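Long-range contact in mandelate racemase/muconate lactonizing protein (Alicyclobacillus acidocaldarius LAA1, PDB 3QLD), which belongs to the enolase superfamily and pairs an alpha+beta capping domain with a TIM-like barrel, its own activity being left open: residues 44-56 and 298-310. Residues are numbered along the deposited sequence; the frame is centred on the assembly and turned at random.
Sequences GWSECVALAEPTY and GMYETGVGRVHGL
The interface between the N-terminal capping domain and the C-terminal barrel of this enolase-superfamily fold is bridged here by the buried Glu-47, whose carboxylate meets the start of a helix. Glu-47, on strand 43-48 of the N-terminal sheet, reaches the first turn of helix 303-313, which follows barrel strand 293-296. The axes of 44-48 and 303-310 run at 97° to each other, 6.7 Å apart at closest approach. With CG anti to the backbone N (chi1 176°) and the chain extended beyond it, the Glu-47 carboxylate arrives at the N-cap residue Thr-302. Thr-302 N gives a hydrogen bond to the syn lone pair of Glu-47 OE2 (3.1 Å). Glu-47 OE1 takes two more, from opposite faces of the carboxylate: Thr-302 OG1 donates from above its plane at 2.6 Å, and Gly-305 N donates from the anti side, tilted out of the plane, at 3.1 Å. These three bonds fix the carboxylate's rotation. The helix N-terminus probably favours its negative charge. Thr-302 OG1 also accepts from Val-304 N, the capping bond.

Beside this grip, Val-304 CG1 presses tightly on Ser-46 CA at 3.4 Å. One turn on, the His-308 ring brings CE1 to Trp-45 O, which lies near the ring plane at its edge. A water bridges His-308 ND1 and Glu-47 N, while His-308 NE2 is hydrogen-bonded to Asp-117 OD1 of helix 105-123.

Past the strand, selenomethionine Met-299 packs against the 49-56 loop. In the conformer described its chain bends at chi2 and chi3 toward Val-49 and Leu-51, though the exact placement of CE is doubtful. Tyr-56, whose OH is hydrogen-bonded to Asp-246 OD1, crosses Met-299 at about a right angle. Their Met-aromatic contact is oblique: SE lies 4.3 Å from the Tyr-56 ring centroid, 54° off the normal, and CE2 is the ring atom nearest to it.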
loop_
_atom_site.group_PDB
_atom_site.type_symbol
_atom_site.label_atom_id
_atom_site.label_comp_id
_atom_site.label_asym_id
_atom_site.label_seq_id
_atom_site.Cartn_x
_atom_site.Cartn_y
_atom_site.Cartn_z
ATOM N N GLY A 44 20.346 18.173 -7.127
ATOM C CA GLY A 44 20.162 16.736 -7.171
ATOM C C GLY A 44 18.906 16.356 -7.973
ATOM O O GLY A 44 17.928 17.106 -7.961
ATOM N N TRP A 45 18.965 15.245 -8.717
ATOM C CA TRP A 45 17.813 14.662 -9.441
ATOM C C TRP A 45 17.517 13.223 -9.017
ATOM O O TRP A 45 18.438 12.494 -8.586
ATOM C CB TRP A 45 18.078 14.613 -10.953
ATOM C CG TRP A 45 18.201 15.999 -11.559
ATOM C CD1 TRP A 45 19.192 16.914 -11.325
ATOM C CD2 TRP A 45 17.299 16.604 -12.485
ATOM N NE1 TRP A 45 18.949 18.065 -12.044
ATOM C CE2 TRP A 45 17.795 17.907 -12.766
ATOM C CE3 TRP A 45 16.092 16.185 -13.090
ATOM C CZ2 TRP A 45 17.160 18.781 -13.660
ATOM C CZ3 TRP A 45 15.466 17.058 -13.988
ATOM C CH2 TRP A 45 16.002 18.340 -14.269
ATOM N N SER A 46 16.267 12.789 -9.214
ATOM C CA SER A 46 15.889 11.372 -9.034
ATOM C C SER A 46 14.645 11.116 -9.815
ATOM O O SER A 46 14.033 12.065 -10.317
ATOM C CB SER A 46 15.562 11.080 -7.586
ATOM O OG SER A 46 14.406 11.800 -7.215
ATOM N N GLU A 47 14.262 9.831 -9.903
ATOM C CA GLU A 47 13.066 9.493 -10.688
ATOM C C GLU A 47 12.117 8.776 -9.782
ATOM O O GLU A 47 12.539 7.872 -9.048
ATOM C CB GLU A 47 13.391 8.593 -11.873
ATOM C CG GLU A 47 12.167 8.152 -12.654
ATOM C CD GLU A 47 12.556 7.439 -13.955
ATOM O OE1 GLU A 47 13.720 7.552 -14.368
ATOM O OE2 GLU A 47 11.725 6.760 -14.582
ATOM N N CYS A 48 10.855 9.213 -9.749
ATOM C CA CYS A 48 9.816 8.368 -9.068
ATOM C C CYS A 48 9.392 7.230 -10.035
ATOM O O CYS A 48 8.967 7.534 -11.141
ATOM C CB CYS A 48 8.650 9.271 -8.638
ATOM S SG CYS A 48 7.342 8.244 -7.833
ATOM N N VAL A 49 9.597 5.951 -9.668
ATOM C CA VAL A 49 9.428 4.878 -10.608
ATOM C C VAL A 49 8.002 4.342 -10.696
ATOM O O VAL A 49 7.765 3.329 -11.375
ATOM C CB VAL A 49 10.367 3.634 -10.279
ATOM C CG1 VAL A 49 11.887 4.025 -10.432
ATOM C CG2 VAL A 49 10.131 3.102 -8.913
ATOM N N ALA A 50 7.077 4.968 -9.982
ATOM C CA ALA A 50 5.646 4.556 -10.107
ATOM C C ALA A 50 5.194 4.485 -11.577
ATOM O O ALA A 50 5.392 5.469 -12.351
ATOM C CB ALA A 50 4.724 5.513 -9.301
ATOM N N LEU A 51 4.557 3.398 -11.996
ATOM C CA LEU A 51 4.055 3.253 -13.350
ATOM C C LEU A 51 2.694 3.965 -13.581
ATOM O O LEU A 51 2.028 4.404 -12.632
ATOM C CB LEU A 51 3.858 1.764 -13.644
ATOM C CG LEU A 51 5.148 0.994 -13.371
ATOM C CD1 LEU A 51 4.909 -0.473 -13.596
ATOM C CD2 LEU A 51 6.287 1.580 -14.288
ATOM N N ALA A 52 2.269 4.059 -14.829
ATOM C CA ALA A 52 1.049 4.851 -15.102
ATOM C C ALA A 52 -0.180 4.173 -14.454
ATOM O O ALA A 52 -1.084 4.852 -13.981
ATOM C CB ALA A 52 0.799 4.957 -16.625
ATOM N N GLU A 53 -0.212 2.859 -14.441
ATOM C CA GLU A 53 -1.386 2.159 -13.794
ATOM C C GLU A 53 -0.905 1.400 -12.550
ATOM O O GLU A 53 0.217 0.934 -12.540
ATOM C CB GLU A 53 -2.035 1.165 -14.782
ATOM C CG GLU A 53 -2.724 1.821 -15.988
ATOM C CD GLU A 53 -3.877 2.714 -15.575
ATOM O OE1 GLU A 53 -4.557 2.417 -14.558
ATOM O OE2 GLU A 53 -4.083 3.721 -16.257
ATOM N N PRO A 54 -1.755 1.286 -11.483
ATOM C CA PRO A 54 -1.462 0.555 -10.284
ATOM C C PRO A 54 -1.606 -0.945 -10.438
ATOM O O PRO A 54 -2.294 -1.580 -9.653
ATOM C CB PRO A 54 -2.451 1.146 -9.250
ATOM C CG PRO A 54 -3.731 1.290 -10.090
ATOM C CD PRO A 54 -3.147 1.788 -11.489
ATOM N N THR A 55 -0.914 -1.486 -11.432
ATOM C CA THR A 55 -1.023 -2.926 -11.785
ATOM C C THR A 55 0.204 -3.731 -11.368
ATOM O O THR A 55 0.165 -4.968 -11.282
ATOM C CB THR A 55 -1.207 -3.141 -13.268
ATOM O OG1 THR A 55 -0.135 -2.527 -13.961
ATOM C CG2 THR A 55 -2.574 -2.620 -13.772
ATOM N N TYR A 56 1.296 -3.061 -11.073
ATOM C CA TYR A 56 2.440 -3.738 -10.458
ATOM C C TYR A 56 2.557 -3.501 -8.957
ATOM O O TYR A 56 2.677 -4.452 -8.170
ATOM C CB TYR A 56 3.689 -3.309 -11.228
ATOM C CG TYR A 56 5.039 -3.485 -10.543
ATOM C CD1 TYR A 56 5.615 -4.757 -10.322
ATOM C CD2 TYR A 56 5.776 -2.391 -10.175
ATOM C CE1 TYR A 56 6.888 -4.915 -9.711
ATOM C CE2 TYR A 56 7.050 -2.543 -9.533
ATOM C CZ TYR A 56 7.598 -3.811 -9.330
ATOM O OH TYR A 56 8.868 -3.910 -8.751
ATOM N N GLY A 298 14.262 -3.799 -13.335
ATOM C CA GLY A 298 13.937 -2.534 -14.017
ATOM C C GLY A 298 12.473 -2.114 -14.009
ATOM O O GLY A 298 11.578 -2.935 -13.780
HETATM N N MSE A 299 12.239 -0.825 -14.256
HETATM C CA MSE A 299 10.899 -0.243 -14.314
HETATM C C MSE A 299 10.721 0.601 -15.592
HETATM O O MSE A 299 9.929 1.543 -15.599
HETATM C CB MSE A 299 10.700 0.682 -13.121
HETATM C CG MSE A 299 10.950 0.062 -11.743
HETATM SE SE MSE A 299 9.324 -0.827 -11.180
HETATM C CE MSE A 299 8.104 0.679 -10.935
ATOM N N TYR A 300 11.458 0.296 -16.659
ATOM C CA TYR A 300 11.411 1.088 -17.916
ATOM C C TYR A 300 11.828 2.555 -17.628
ATOM O O TYR A 300 11.344 3.546 -18.227
ATOM C CB TYR A 300 10.051 0.923 -18.628
ATOM C CG TYR A 300 9.919 -0.424 -19.346
ATOM C CD1 TYR A 300 9.847 -0.489 -20.744
ATOM C CD2 TYR A 300 9.913 -1.645 -18.626
ATOM C CE1 TYR A 300 9.738 -1.729 -21.415
ATOM C CE2 TYR A 300 9.814 -2.895 -19.285
ATOM C CZ TYR A 300 9.728 -2.922 -20.683
ATOM O OH TYR A 300 9.598 -4.121 -21.335
ATOM N N GLU A 301 12.795 2.653 -16.722
ATOM C CA GLU A 301 13.232 3.939 -16.141
ATOM C C GLU A 301 13.718 4.907 -17.231
ATOM O O GLU A 301 14.341 4.478 -18.183
ATOM C CB GLU A 301 14.418 3.778 -15.163
ATOM C CG GLU A 301 14.168 3.105 -13.819
ATOM C CD GLU A 301 13.992 1.582 -13.896
ATOM O OE1 GLU A 301 14.044 0.965 -14.987
ATOM O OE2 GLU A 301 13.752 0.998 -12.814
ATOM N N THR A 302 13.462 6.209 -17.072
ATOM C CA THR A 302 14.319 7.179 -17.788
ATOM C C THR A 302 15.780 7.097 -17.341
ATOM O O THR A 302 16.201 6.339 -16.414
ATOM C CB THR A 302 13.921 8.650 -17.588
ATOM O OG1 THR A 302 14.510 9.082 -16.358
ATOM C CG2 THR A 302 12.336 8.868 -17.560
ATOM N N GLY A 303 16.585 7.901 -17.996
ATOM C CA GLY A 303 18.041 7.872 -17.704
ATOM C C GLY A 303 18.406 8.096 -16.277
ATOM O O GLY A 303 19.375 7.519 -15.789
ATOM N N VAL A 304 17.629 8.923 -15.580
ATOM C CA VAL A 304 17.883 9.242 -14.175
ATOM C C VAL A 304 17.742 8.034 -13.254
ATOM O O VAL A 304 18.668 7.682 -12.525
ATOM C CB VAL A 304 17.018 10.488 -13.715
ATOM C CG1 VAL A 304 17.129 10.721 -12.186
ATOM C CG2 VAL A 304 17.553 11.753 -14.490
ATOM N N GLY A 305 16.550 7.467 -13.205
ATOM C CA GLY A 305 16.318 6.159 -12.583
ATOM C C GLY A 305 17.247 5.016 -13.018
ATOM O O GLY A 305 17.656 4.200 -12.195
ATOM N N ARG A 306 17.614 4.979 -14.296
ATOM C CA ARG A 306 18.481 3.897 -14.784
ATOM C C ARG A 306 19.900 4.059 -14.200
ATOM O O ARG A 306 20.518 3.088 -13.752
ATOM C CB ARG A 306 18.522 3.898 -16.302
ATOM C CG ARG A 306 19.410 2.807 -16.923
ATOM C CD ARG A 306 19.154 2.682 -18.418
ATOM N NE ARG A 306 17.731 2.781 -18.650
ATOM C CZ ARG A 306 16.923 1.743 -18.699
ATOM N NH1 ARG A 306 17.408 0.500 -18.597
ATOM N NH2 ARG A 306 15.623 1.955 -18.816
ATOM N N VAL A 307 20.398 5.284 -14.215
ATOM C CA VAL A 307 21.695 5.630 -13.571
ATOM C C VAL A 307 21.740 5.255 -12.095
ATOM O O VAL A 307 22.641 4.516 -11.663
ATOM C CB VAL A 307 22.081 7.125 -13.777
ATOM C CG1 VAL A 307 23.179 7.544 -12.760
ATOM C CG2 VAL A 307 22.562 7.273 -15.180
ATOM N N HIS A 308 20.726 5.663 -11.335
ATOM C CA HIS A 308 20.614 5.298 -9.901
ATOM C C HIS A 308 20.507 3.799 -9.629
ATOM O O HIS A 308 21.016 3.321 -8.611
ATOM C CB HIS A 308 19.428 6.049 -9.241
ATOM C CG HIS A 308 19.727 7.490 -8.940
ATOM N ND1 HIS A 308 18.784 8.358 -8.425
ATOM C CD2 HIS A 308 20.865 8.221 -9.095
ATOM C CE1 HIS A 308 19.333 9.555 -8.252
ATOM N NE2 HIS A 308 20.603 9.494 -8.642
ATOM N N GLY A 309 19.844 3.074 -10.555
ATOM C CA GLY A 309 19.605 1.649 -10.461
ATOM C C GLY A 309 20.914 0.919 -10.792
ATOM O O GLY A 309 21.251 -0.056 -10.173
ATOM N N LEU A 310 21.646 1.387 -11.799
ATOM C CA LEU A 310 23.025 0.840 -11.979
ATOM C C LEU A 310 23.988 1.097 -10.809
ATOM O O LEU A 310 24.767 0.243 -10.486
ATOM C CB LEU A 310 23.593 1.318 -13.300
ATOM C CG LEU A 310 22.786 0.912 -14.548
ATOM C CD1 LEU A 310 22.945 1.897 -15.742
ATOM C CD2 LEU A 310 23.075 -0.509 -15.095
HETATM O O HOH W 1 16.090 7.822 -9.011
#